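Local coordinates for DYNE8 (Micromonospora chersina, PDB 4AMM), which is an iterative polyketide synthase of enediyne biosynthesis, represented here by its acyltransferase domain, which probably transfers acyl units to the carrier domain, at residues A[4-9]-A[52-57]. Sequence-based numbering, arbitrary orientation.
Sequences ELVVCG and ARFAAA
Phe54 lies on the same face of the sheet as Val6 and Cys8. With CG anti to the backbone N (chi1 167°), its ring reaches along the strand toward Val6, and CE1 comes 3.8 Å from Val6 O. Cys8 SG sits obliquely to the ring, 5.3 Å from the Phe54 centroid, in a sulfur-aromatic contact. The sulfur also packs against Phe54 CB. Val6 CG1 only grazes the ring at CE1. Leu20 of helix 13-27 and Leu68 of helix 61-76 also touch Phe54 on this apolar face.

On the other face, Val7 CG1 meets Ala55 CB at 3.9 Å. Leu5 and Ala57 point the same way, and helix 376-387 covers this side. Arg53 starts here too, but its guanidinium leads off to a salt bridge with Asp392 and hydrogen bonds to the carbonyl oxygens of Val391 and Phe386.

The backbones run antiparallel. Val6 pairs with Ala56, and Cys8 with Phe54, each through two hydrogen bonds. Val6 N to Ala56 O is nearly straight, at 2.9 Å and 170°. Strand 4-10 is outermost within this chain; 52-58 lies between it and 89-92. This helix-covered antiparallel sheet is consistent with the ketosynthase-to-acyltransferase linker domain.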
# COMPACT_ATOMS: atom_id res chain seq x y z
N GLU A 4 -2.51 13.35 -15.90
CA GLU A 4 -1.59 12.98 -16.95
C GLU A 4 -0.26 12.65 -16.30
O GLU A 4 0.11 13.20 -15.25
CB GLU A 4 -1.46 14.13 -17.94
CG GLU A 4 -0.70 13.67 -19.16
CD GLU A 4 -1.42 12.44 -19.80
OE1 GLU A 4 -2.44 12.60 -20.51
OE2 GLU A 4 -1.02 11.29 -19.45
N LEU A 5 0.53 11.77 -16.94
CA LEU A 5 1.87 11.42 -16.50
C LEU A 5 2.89 12.03 -17.39
O LEU A 5 2.88 11.76 -18.61
CB LEU A 5 2.00 9.88 -16.60
CG LEU A 5 3.41 9.33 -16.34
CD1 LEU A 5 3.91 9.67 -14.91
CD2 LEU A 5 3.33 7.79 -16.55
N VAL A 6 3.79 12.85 -16.85
CA VAL A 6 4.79 13.52 -17.64
C VAL A 6 6.15 13.09 -17.16
O VAL A 6 6.51 13.26 -15.98
CB VAL A 6 4.71 15.06 -17.47
CG1 VAL A 6 5.74 15.67 -18.32
CG2 VAL A 6 3.31 15.47 -17.89
N VAL A 7 6.88 12.36 -18.05
CA VAL A 7 8.21 11.91 -17.70
C VAL A 7 9.25 12.52 -18.62
O VAL A 7 8.93 12.78 -19.79
CB VAL A 7 8.34 10.36 -17.74
CG1 VAL A 7 7.28 9.66 -16.88
CG2 VAL A 7 8.30 9.78 -19.22
N CYS A 8 10.46 12.62 -18.11
CA CYS A 8 11.59 12.82 -19.04
C CYS A 8 12.89 12.55 -18.35
O CYS A 8 12.93 12.25 -17.18
CB CYS A 8 11.56 14.14 -19.71
SG CYS A 8 11.82 15.39 -18.54
N GLY A 9 13.98 12.65 -19.13
CA GLY A 9 15.25 12.39 -18.53
C GLY A 9 16.39 12.86 -19.41
O GLY A 9 16.17 13.37 -20.49
N ALA A 52 19.27 10.37 -15.52
CA ALA A 52 18.69 11.37 -14.58
C ALA A 52 17.22 11.53 -15.04
O ALA A 52 16.91 11.71 -16.22
CB ALA A 52 19.42 12.74 -14.74
N ARG A 53 16.32 11.41 -14.04
CA ARG A 53 14.86 11.29 -14.36
C ARG A 53 13.97 12.25 -13.59
O ARG A 53 14.20 12.52 -12.40
CB ARG A 53 14.43 9.85 -14.05
CG ARG A 53 15.15 8.76 -14.85
CD ARG A 53 14.59 7.37 -14.59
NE ARG A 53 15.27 6.39 -15.46
CZ ARG A 53 14.78 5.16 -15.72
NH1 ARG A 53 13.62 4.72 -15.20
NH2 ARG A 53 15.55 4.33 -16.50
N PHE A 54 12.95 12.66 -14.27
CA PHE A 54 11.85 13.49 -13.72
C PHE A 54 10.61 12.76 -14.05
O PHE A 54 10.38 12.32 -15.19
CB PHE A 54 11.85 14.88 -14.37
CG PHE A 54 10.62 15.70 -14.12
CD1 PHE A 54 9.57 15.56 -14.98
CD2 PHE A 54 10.59 16.57 -13.05
CE1 PHE A 54 8.40 16.31 -14.80
CE2 PHE A 54 9.42 17.34 -12.85
CZ PHE A 54 8.36 17.20 -13.71
N ALA A 55 9.60 12.73 -13.12
CA ALA A 55 8.27 12.29 -13.49
C ALA A 55 7.26 13.00 -12.58
O ALA A 55 7.54 13.07 -11.36
CB ALA A 55 8.12 10.75 -13.27
N ALA A 56 6.13 13.39 -13.13
CA ALA A 56 5.10 14.04 -12.32
C ALA A 56 3.78 13.61 -12.84
O ALA A 56 3.51 13.51 -14.05
CB ALA A 56 5.25 15.55 -12.45
N ALA A 57 2.84 13.45 -11.89
CA ALA A 57 1.45 13.29 -12.24
C ALA A 57 0.78 14.66 -12.09
O ALA A 57 0.88 15.24 -11.00
CB ALA A 57 0.82 12.29 -11.29